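Local atomic coordinates of sp1 protein (Swine acute diarrhea syndrome coronavirus, PDB entry 6LPA), a protein that probably suppresses host gene expression, and is linked to changes in host cell proliferation and to immune evasion by this porcine alphacoronavirus. Residues Ala9-Gln14 against Ser92-Val97; Val45-Gln50 against Arg86-Pro91; Ile16-Tyr21 against Ile54-Ser59; Phe61-Glu66 against Ala73-Phe78. All coordinates share one frame; numbering follows the deposited sequence.

Interaction 1 (Ala9-Gln14 against Ser92-Val97); sequences AVASDQ and SNSNYV
Val10 and Val97 exchange a pair of backbone hydrogen bonds, Val10 N to Val97 O and Val97 N to Val10 O, both 2.9 Å, which defines an antiparallel hydrogen-bonded pair. One step on, Ala11 and Tyr96 form a non-hydrogen-bonded pair. Ser12 N then reaches Asn95 O at 2.9 Å. That oxygen is gripped twice, because Ser94 OG also donates to it from the opposite face of the carbonyl plane.

The side-chain polar bonds gather on Asp13. Its CG lies beside the backbone N (chi1 -82°), which carries the carboxylate to Asn95. Asn95 ND2 meets the syn lone pair of Asp13 OD1 at 2.7 Å, and Asn95 N approaches Asp13 OD2 from above the carboxylate plane at 3.1 Å. The carboxylate and amide planes stand 81° apart, and Asp13 grips Asn95 through both its side-chain amide and its backbone N.

Apolar contact is slight: Ala9 CB rests obliquely against Tyr96 CD2 at 3.7 Å.

On its other flank, strand 6-11 makes backbone bonds from Ala9 and Ala11 to Phe44. Strand 6-11 thus bridges strands 96-104 and 42-46, the closure expected of the irregular six-stranded beta-barrel of coronavirus nsp1.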
# COMPACT_ATOMS: atom_id res chain seq x y z
N ALA A 9 4.39 -19.27 8.40
CA ALA A 9 5.70 -19.84 8.17
C ALA A 9 6.74 -18.72 8.18
O ALA A 9 6.87 -17.97 7.20
CB ALA A 9 5.73 -20.62 6.86
N VAL A 10 7.48 -18.61 9.27
CA VAL A 10 8.46 -17.54 9.44
C VAL A 10 9.78 -17.99 8.82
O VAL A 10 10.31 -19.06 9.16
CB VAL A 10 8.65 -17.20 10.92
CG1 VAL A 10 9.80 -16.19 11.09
CG2 VAL A 10 7.33 -16.69 11.50
N ALA A 11 10.32 -17.17 7.93
CA ALA A 11 11.51 -17.55 7.19
C ALA A 11 12.67 -17.77 8.15
O ALA A 11 12.83 -17.05 9.13
CB ALA A 11 11.85 -16.48 6.16
N SER A 12 13.48 -18.81 7.87
CA SER A 12 14.64 -19.08 8.71
C SER A 12 15.93 -19.29 7.92
O SER A 12 16.96 -19.59 8.53
CB SER A 12 14.39 -20.30 9.61
OG SER A 12 14.06 -21.42 8.82
N ASP A 13 15.91 -19.16 6.60
CA ASP A 13 17.13 -19.33 5.82
C ASP A 13 18.02 -18.08 5.87
O ASP A 13 17.56 -16.96 6.09
CB ASP A 13 16.81 -19.62 4.35
CG ASP A 13 16.49 -21.05 4.10
OD1 ASP A 13 16.87 -21.91 4.93
OD2 ASP A 13 15.87 -21.32 3.05
N GLN A 14 19.32 -18.31 5.63
CA GLN A 14 20.26 -17.21 5.42
C GLN A 14 19.81 -16.28 4.30
O GLN A 14 19.95 -15.05 4.40
CB GLN A 14 21.64 -17.77 5.07
CG GLN A 14 22.60 -17.75 6.19
CD GLN A 14 23.02 -16.36 6.59
OE1 GLN A 14 22.52 -15.34 6.07
NE2 GLN A 14 23.93 -16.31 7.53
N SER A 92 7.27 -17.41 -1.14
CA SER A 92 8.61 -17.96 -1.02
C SER A 92 8.51 -19.41 -0.58
O SER A 92 7.61 -19.78 0.19
CB SER A 92 9.45 -17.16 -0.01
OG SER A 92 10.67 -17.83 0.20
N ASN A 93 9.45 -20.22 -1.05
CA ASN A 93 9.62 -21.60 -0.61
C ASN A 93 10.78 -21.78 0.37
O ASN A 93 11.32 -22.88 0.48
CB ASN A 93 9.81 -22.50 -1.83
CG ASN A 93 8.53 -22.66 -2.66
OD1 ASN A 93 7.44 -22.79 -2.11
ND2 ASN A 93 8.67 -22.61 -3.99
N SER A 94 11.18 -20.72 1.10
CA SER A 94 12.31 -20.85 2.00
C SER A 94 11.99 -21.78 3.18
O SER A 94 10.83 -22.05 3.50
CB SER A 94 12.72 -19.49 2.56
OG SER A 94 11.90 -19.16 3.65
N ASN A 95 13.06 -22.27 3.82
CA ASN A 95 12.92 -22.99 5.08
C ASN A 95 12.35 -22.04 6.13
O ASN A 95 12.56 -20.83 6.07
CB ASN A 95 14.26 -23.56 5.56
CG ASN A 95 14.85 -24.56 4.57
OD1 ASN A 95 14.14 -25.40 4.02
ND2 ASN A 95 16.16 -24.49 4.35
N TYR A 96 11.64 -22.61 7.08
CA TYR A 96 10.80 -21.82 7.96
C TYR A 96 10.70 -22.52 9.30
O TYR A 96 11.06 -23.69 9.44
CB TYR A 96 9.39 -21.63 7.38
CG TYR A 96 8.66 -22.94 7.17
CD1 TYR A 96 8.89 -23.71 6.04
CD2 TYR A 96 7.74 -23.43 8.12
CE1 TYR A 96 8.25 -24.92 5.84
CE2 TYR A 96 7.08 -24.66 7.92
CZ TYR A 96 7.35 -25.39 6.78
OH TYR A 96 6.72 -26.60 6.54
N VAL A 97 10.20 -21.77 10.28
CA VAL A 97 9.70 -22.30 11.54
C VAL A 97 8.30 -21.72 11.73
O VAL A 97 8.03 -20.57 11.37
CB VAL A 97 10.63 -21.94 12.73
CG1 VAL A 97 12.03 -22.53 12.53
CG2 VAL A 97 10.70 -20.44 12.94

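Interaction 2 (Val45-Gln50 against Arg86-Pro91); sequences VAFGLQ and RGWLIP
Trp88 lays its indole along the chain of Val45-Gln50, and its atoms can be followed outward. CB starts beside Val63 O of the adjoining strand. With CG anti to the carbonyl carbon (chi1 -49°), the six-membered ring swings toward the turn. CE3 comes within 3.3 Å of Val45 O, and next along the rim CZ3 lies 3.7 Å from Ala46 O. At the tip, CH2 meets two groups: Gln50 OE1, in the ring plane at the edge and 3.4 Å away, and Phe47 CD1 at 3.7 Å, an oblique approach; CZ2 also borders Phe47 CD1. The Gln50 amide stands 82° to the indole, and its OE1 also accepts from Gly48 N, which helps to set the rotation of the amide.

The backbones themselves pair as antiparallel strands of the barrel sheet. Val45 N to Trp88 O and Trp88 N to Val45 O close one hydrogen-bonded pair, and Phe47 N to Arg86 O (2.9 Å) adds a third bond. Ala46-Leu49 is a type II turn, with Gly48 at phi 107°. A classic bulge puts Arg86 and Gly87 together opposite Leu65 of the next strand. The absence of a side chain on Gly87 lets Val45 O sit 3.0 Å from Gly87 CA. Phe78 meets the Trp88 indole edge-to-face, and Val45 CG2 packs on Ile90 CD1.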
# COMPACT_ATOMS: atom_id res chain seq x y z
N VAL A 45 8.54 -12.31 6.88
CA VAL A 45 9.87 -11.74 6.93
C VAL A 45 9.76 -10.53 7.83
O VAL A 45 9.03 -9.58 7.52
CB VAL A 45 10.38 -11.36 5.53
CG1 VAL A 45 11.83 -10.87 5.58
CG2 VAL A 45 10.20 -12.56 4.59
N ALA A 46 10.45 -10.57 8.97
CA ALA A 46 10.40 -9.47 9.92
C ALA A 46 11.02 -8.21 9.31
O ALA A 46 11.93 -8.28 8.48
CB ALA A 46 11.13 -9.85 11.20
N PHE A 47 10.51 -7.06 9.73
CA PHE A 47 11.16 -5.82 9.35
C PHE A 47 12.55 -5.78 9.96
O PHE A 47 12.73 -6.07 11.15
CB PHE A 47 10.36 -4.61 9.81
CG PHE A 47 11.02 -3.30 9.45
CD1 PHE A 47 10.88 -2.76 8.17
CD2 PHE A 47 11.85 -2.65 10.36
CE1 PHE A 47 11.51 -1.59 7.81
CE2 PHE A 47 12.47 -1.46 10.01
CZ PHE A 47 12.30 -0.92 8.72
N GLY A 48 13.53 -5.39 9.16
CA GLY A 48 14.93 -5.49 9.53
C GLY A 48 15.66 -6.59 8.81
O GLY A 48 16.89 -6.55 8.72
N LEU A 49 14.92 -7.56 8.25
CA LEU A 49 15.50 -8.68 7.52
C LEU A 49 15.21 -8.61 6.02
O LEU A 49 15.43 -9.59 5.32
CB LEU A 49 14.99 -10.01 8.09
CG LEU A 49 15.05 -10.16 9.61
CD1 LEU A 49 14.67 -11.58 10.02
CD2 LEU A 49 16.42 -9.80 10.13
N GLN A 50 14.76 -7.46 5.51
CA GLN A 50 14.46 -7.40 4.08
C GLN A 50 15.70 -7.65 3.25
O GLN A 50 15.59 -8.04 2.09
CB GLN A 50 13.83 -6.06 3.70
CG GLN A 50 14.68 -4.84 4.03
CD GLN A 50 14.35 -4.30 5.40
OE1 GLN A 50 13.80 -5.02 6.24
NE2 GLN A 50 14.67 -3.03 5.64
N ARG A 86 5.85 -4.16 10.81
CA ARG A 86 6.49 -5.25 11.53
C ARG A 86 7.08 -6.31 10.61
O ARG A 86 7.93 -7.10 11.05
CB ARG A 86 5.50 -5.93 12.48
CG ARG A 86 4.90 -4.98 13.48
CD ARG A 86 6.02 -4.25 14.24
NE ARG A 86 5.44 -3.26 15.13
CZ ARG A 86 6.13 -2.34 15.80
NH1 ARG A 86 7.46 -2.27 15.71
NH2 ARG A 86 5.47 -1.48 16.57
N GLY A 87 6.65 -6.37 9.36
CA GLY A 87 7.17 -7.37 8.47
C GLY A 87 6.20 -7.61 7.33
O GLY A 87 5.22 -6.90 7.17
N TRP A 88 6.52 -8.63 6.53
CA TRP A 88 5.75 -8.92 5.33
C TRP A 88 5.51 -10.42 5.23
O TRP A 88 6.26 -11.23 5.77
CB TRP A 88 6.46 -8.47 4.06
CG TRP A 88 6.99 -7.06 4.06
CD1 TRP A 88 6.38 -5.95 3.54
CD2 TRP A 88 8.26 -6.62 4.57
NE1 TRP A 88 7.19 -4.84 3.70
CE2 TRP A 88 8.35 -5.22 4.34
CE3 TRP A 88 9.33 -7.26 5.21
CZ2 TRP A 88 9.46 -4.46 4.73
CZ3 TRP A 88 10.44 -6.50 5.61
CH2 TRP A 88 10.50 -5.11 5.36
N LEU A 89 4.46 -10.77 4.50
CA LEU A 89 4.25 -12.12 3.99
C LEU A 89 4.51 -12.07 2.50
O LEU A 89 3.88 -11.29 1.78
CB LEU A 89 2.84 -12.63 4.28
CG LEU A 89 2.56 -13.16 5.68
CD1 LEU A 89 1.06 -13.12 5.95
CD2 LEU A 89 3.11 -14.59 5.80
N ILE A 90 5.46 -12.88 2.04
CA ILE A 90 5.97 -12.83 0.67
C ILE A 90 6.00 -14.24 0.11
O ILE A 90 6.53 -15.16 0.77
CB ILE A 90 7.38 -12.21 0.62
CG1 ILE A 90 7.48 -10.98 1.54
CG2 ILE A 90 7.76 -11.89 -0.82
CD1 ILE A 90 8.90 -10.42 1.70
N PRO A 91 5.49 -14.45 -1.10
CA PRO A 91 5.58 -15.79 -1.71
C PRO A 91 7.02 -16.25 -1.75
O PRO A 91 7.91 -15.57 -2.28
CB PRO A 91 4.99 -15.58 -3.11
CG PRO A 91 4.05 -14.40 -2.95
CD PRO A 91 4.76 -13.50 -1.95

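Interaction 3 (Ile16-Tyr21 against Ile54-Ser59); sequences ISAHGY and IGVEPS
The peptide plane joining Ala18 to His19 has the CG2 methyl of Val56 over one face, 3.6 Å from Ala18 C and 3.5 Å from His19 N. Gly55 CA approaches Ala18 O at 3.4 Å, tilted out of this plane to the same side as the methyl, in a CA-H...O contact. Gly55, with no side chain, lets its CA come this close. With Val56 CG1 opposite the backbone N (chi1 -173°), CG2 is left beside that N, where it also touches Ala18 CB. His19 CB points away from Ile54-Ser59, and its side chain packs on Pro91, whose carbonyl is the probable acceptor for His19 N.

Earlier in the two segments the chains run parallel. Ile54 N donates to Ile16 O at 2.8 Å, nearly straight at 170°, and Ile54 O accepts from Ala18 N at 2.9 Å; Ile54 thereby brackets Ser17 as in a parallel beta bridge. Ile54 CG1 covers this link, 3.7 Å from Ser17 CA.

Further along, the chains separate and a water bridges them, accepting from Gly20 N and donating to Gly55 O at 2.6 Å. Main-chain groups, one water and a few apolar side chains carry the contact between the segments, so it probably depends little on ionisation.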
# COMPACT_ATOMS: atom_id res chain seq x y z
N ILE A 16 16.55 -15.68 1.36
CA ILE A 16 15.15 -15.98 1.10
C ILE A 16 14.91 -15.63 -0.36
O ILE A 16 14.91 -14.44 -0.72
CB ILE A 16 14.21 -15.19 2.03
CG1 ILE A 16 14.30 -15.72 3.47
CG2 ILE A 16 12.76 -15.25 1.59
CD1 ILE A 16 14.01 -14.62 4.52
N SER A 17 14.76 -16.64 -1.20
CA SER A 17 14.33 -16.38 -2.57
C SER A 17 12.81 -16.24 -2.60
O SER A 17 12.09 -17.10 -2.08
CB SER A 17 14.78 -17.50 -3.49
OG SER A 17 14.17 -17.32 -4.75
N ALA A 18 12.32 -15.15 -3.19
CA ALA A 18 10.91 -14.79 -3.09
C ALA A 18 10.50 -14.00 -4.32
O ALA A 18 11.31 -13.73 -5.21
CB ALA A 18 10.64 -14.00 -1.81
N HIS A 19 9.23 -13.63 -4.37
CA HIS A 19 8.75 -12.78 -5.45
C HIS A 19 7.51 -12.03 -4.99
O HIS A 19 6.80 -12.47 -4.08
CB HIS A 19 8.44 -13.60 -6.71
CG HIS A 19 7.36 -14.62 -6.53
ND1 HIS A 19 6.04 -14.37 -6.85
CD2 HIS A 19 7.41 -15.89 -6.08
CE1 HIS A 19 5.32 -15.45 -6.59
NE2 HIS A 19 6.12 -16.39 -6.13
N GLY A 20 7.26 -10.88 -5.63
CA GLY A 20 6.03 -10.13 -5.46
C GLY A 20 5.32 -9.91 -6.79
O GLY A 20 5.62 -10.58 -7.78
N TYR A 21 4.38 -8.96 -6.83
CA TYR A 21 3.50 -8.77 -7.97
C TYR A 21 3.56 -7.32 -8.46
O TYR A 21 3.74 -6.40 -7.66
CB TYR A 21 2.06 -9.15 -7.59
CG TYR A 21 1.97 -10.57 -7.09
CD1 TYR A 21 2.21 -11.64 -7.94
CD2 TYR A 21 1.71 -10.85 -5.75
CE1 TYR A 21 2.17 -12.95 -7.47
CE2 TYR A 21 1.66 -12.16 -5.28
CZ TYR A 21 1.90 -13.20 -6.15
OH TYR A 21 1.84 -14.50 -5.69
N ILE A 54 15.83 -12.02 -1.80
CA ILE A 54 16.25 -11.82 -3.17
C ILE A 54 15.05 -12.14 -4.05
O ILE A 54 14.26 -13.03 -3.72
CB ILE A 54 17.48 -12.68 -3.53
CG1 ILE A 54 17.14 -14.16 -3.55
CG2 ILE A 54 18.59 -12.44 -2.53
CD1 ILE A 54 18.35 -15.08 -3.58
N GLY A 55 14.86 -11.34 -5.10
CA GLY A 55 13.78 -11.51 -6.05
C GLY A 55 12.61 -10.55 -5.91
O GLY A 55 11.66 -10.64 -6.69
N VAL A 56 12.63 -9.65 -4.93
CA VAL A 56 11.50 -8.76 -4.68
C VAL A 56 11.99 -7.31 -4.75
O VAL A 56 12.81 -6.88 -3.93
CB VAL A 56 10.82 -9.05 -3.33
CG1 VAL A 56 9.56 -8.21 -3.20
CG2 VAL A 56 10.47 -10.54 -3.22
N GLU A 57 11.46 -6.56 -5.72
CA GLU A 57 11.81 -5.16 -5.93
C GLU A 57 11.02 -4.27 -4.98
O GLU A 57 9.93 -4.64 -4.53
CB GLU A 57 11.50 -4.75 -7.37
CG GLU A 57 12.60 -3.99 -8.06
CD GLU A 57 13.79 -4.87 -8.35
OE1 GLU A 57 13.72 -5.65 -9.31
OE2 GLU A 57 14.80 -4.78 -7.61
N PRO A 58 11.54 -3.07 -4.67
CA PRO A 58 10.78 -2.14 -3.84
C PRO A 58 9.40 -1.80 -4.40
O PRO A 58 8.46 -1.55 -3.63
CB PRO A 58 11.69 -0.90 -3.78
CG PRO A 58 13.04 -1.44 -3.99
CD PRO A 58 12.90 -2.56 -4.96
N SER A 59 9.25 -1.81 -5.72
CA SER A 59 7.95 -1.56 -6.34
C SER A 59 7.02 -2.77 -6.30
O SER A 59 5.83 -2.62 -6.61
CB SER A 59 8.16 -1.13 -7.78
OG SER A 59 8.99 -2.07 -8.43
O HOH W 1 9.18 -10.08 -7.43

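Interaction 4 (Phe61-Glu66 against Ala73-Phe78); sequences FVVALE and AYIATF
The beta hairpin of strands 61-66 and 71-77 is built here, its strands twisted so that their directions differ by 134°. Within Phe61-Glu66 and Ala73-Phe78 there are four backbone hydrogen bonds: Val62 N to Ala76 O and Ala76 N to Val62 O, then Ala64 N to Tyr74 O (2.7 Å) and Tyr74 N to Ala64 O. Backbone pairing of Glu66 with Thr72 continues them.

Beyond the backbone, Tyr74 carries much of the side-chain contact. Its CG lies between the backbone N and the carbonyl carbon (chi1 56°), which folds the ring back across the neighbouring strand. Ala64 CB sits over one ring face, 4.2 Å from the centroid, a CH-pi contact. The hydroxyl OH donates to Glu66 OE2 in a very short bond of 2.5 Å, while the carboxylate stands 84° to the ring. Glu66 OE1 binds Met24 N of the second subunit, so both oxygens are engaged.

In the barrel sheet this hairpin supplies two central strands, with strand 85-91 beside 61-66. Val63 CG1 packs on Ala73 CB at 3.9 Å on one face, and Ala64 CB meets Ala76 CB at 4.0 Å on the other. At the far end Thr77 CG2 lies over the face of Phe61, 4.1 Å from the centroid, while Ile75 CG2 reaches Phe61 CD1 obliquely at 3.9 Å.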
# COMPACT_ATOMS: atom_id res chain seq x y z
N PHE A 61 4.47 -5.60 -5.12
CA PHE A 61 3.45 -5.71 -4.10
C PHE A 61 3.60 -7.00 -3.32
O PHE A 61 3.72 -8.09 -3.90
CB PHE A 61 2.06 -5.63 -4.72
CG PHE A 61 1.67 -4.24 -5.08
CD1 PHE A 61 1.28 -3.34 -4.10
CD2 PHE A 61 1.74 -3.80 -6.39
CE1 PHE A 61 0.93 -2.04 -4.43
CE2 PHE A 61 1.40 -2.50 -6.73
CZ PHE A 61 0.99 -1.63 -5.75
N VAL A 62 3.62 -6.88 -1.99
CA VAL A 62 3.57 -8.02 -1.09
C VAL A 62 2.47 -7.74 -0.07
O VAL A 62 1.73 -6.75 -0.21
CB VAL A 62 4.95 -8.25 -0.43
CG1 VAL A 62 6.02 -8.50 -1.50
CG2 VAL A 62 5.35 -7.05 0.38
N VAL A 63 2.31 -8.61 0.93
CA VAL A 63 1.44 -8.32 2.07
C VAL A 63 2.30 -7.73 3.17
O VAL A 63 3.36 -8.28 3.50
CB VAL A 63 0.70 -9.59 2.56
CG1 VAL A 63 0.08 -9.35 3.93
CG2 VAL A 63 -0.38 -10.00 1.56
N ALA A 64 1.89 -6.57 3.68
CA ALA A 64 2.55 -5.93 4.80
C ALA A 64 1.73 -6.17 6.06
O ALA A 64 0.53 -6.41 6.00
CB ALA A 64 2.73 -4.42 4.56
N LEU A 65 2.41 -6.13 7.21
CA LEU A 65 1.76 -6.31 8.51
C LEU A 65 2.27 -5.23 9.45
O LEU A 65 3.48 -5.16 9.71
CB LEU A 65 2.04 -7.70 9.09
CG LEU A 65 1.51 -8.92 8.32
CD1 LEU A 65 2.57 -9.52 7.38
CD2 LEU A 65 0.99 -10.00 9.28
N GLU A 66 1.37 -4.39 9.95
CA GLU A 66 1.72 -3.33 10.88
C GLU A 66 0.86 -3.43 12.13
O GLU A 66 -0.26 -3.95 12.08
CB GLU A 66 1.54 -1.95 10.25
CG GLU A 66 0.11 -1.51 10.06
CD GLU A 66 0.02 -0.15 9.37
OE1 GLU A 66 -0.74 0.72 9.86
OE2 GLU A 66 0.71 0.04 8.35
N ALA A 73 -2.99 -6.75 8.31
CA ALA A 73 -2.33 -7.13 7.07
C ALA A 73 -3.02 -6.46 5.89
O ALA A 73 -4.25 -6.37 5.85
CB ALA A 73 -2.36 -8.65 6.90
N TYR A 74 -2.23 -6.00 4.92
CA TYR A 74 -2.78 -5.35 3.74
C TYR A 74 -1.75 -5.45 2.64
O TYR A 74 -0.58 -5.77 2.88
CB TYR A 74 -3.15 -3.89 4.03
CG TYR A 74 -1.99 -3.07 4.56
CD1 TYR A 74 -1.64 -3.12 5.90
CD2 TYR A 74 -1.26 -2.24 3.72
CE1 TYR A 74 -0.59 -2.38 6.39
CE2 TYR A 74 -0.19 -1.49 4.21
CZ TYR A 74 0.13 -1.56 5.55
OH TYR A 74 1.18 -0.83 6.06
N ILE A 75 -2.18 -5.18 1.42
CA ILE A 75 -1.30 -5.24 0.26
C ILE A 75 -0.60 -3.90 0.12
O ILE A 75 -1.22 -2.85 0.24
CB ILE A 75 -2.10 -5.63 -1.00
CG1 ILE A 75 -2.71 -7.00 -0.80
CG2 ILE A 75 -1.20 -5.63 -2.23
CD1 ILE A 75 -3.48 -7.52 -2.02
N ALA A 76 0.71 -3.95 -0.10
CA ALA A 76 1.58 -2.78 -0.14
C ALA A 76 2.86 -3.15 -0.88
O ALA A 76 3.21 -4.33 -0.99
CB ALA A 76 1.90 -2.26 1.27
N THR A 77 3.55 -2.13 -1.41
CA THR A 77 4.84 -2.40 -2.02
C THR A 77 5.84 -2.82 -0.95
O THR A 77 5.77 -2.37 0.19
CB THR A 77 5.40 -1.17 -2.77
OG1 THR A 77 5.54 -0.06 -1.86
CG2 THR A 77 4.48 -0.77 -3.95
N PHE A 78 6.80 -3.66 -1.36
CA PHE A 78 7.84 -4.13 -0.45
C PHE A 78 8.64 -2.96 0.10
O PHE A 78 9.09 -3.00 1.26
CB PHE A 78 8.73 -5.14 -1.20
CG PHE A 78 9.76 -5.85 -0.35
CD1 PHE A 78 9.47 -6.24 0.97
CD2 PHE A 78 11.01 -6.17 -0.88
CE1 PHE A 78 10.45 -6.91 1.74
CE2 PHE A 78 11.97 -6.82 -0.13
CZ PHE A 78 11.69 -7.21 1.19

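How the interactions relate
Interactions 1, 2 and 4 belong to one six-stranded sheet, while interaction 3 starts on a separate pair of short parallel strands beside it and continues into loops. Interaction 4 is nested in the loop closed by interaction 2, and both, like interaction 3, fall within the loop closed by interaction 1; interactions 2 and 3 cross along the chain. Centres of 2 and 4 are about 9 Å apart, joined through neighbouring strands 85-91 and 61-66. Interactions 1 and 4 lie on opposite sides of the chain's centre, with their centres about 18 Å apart. Interaction 3 touches all three others, so Ile16-Tyr21 ties the sheet's parts together, and interactions 3 and 4 both reach the second subunit.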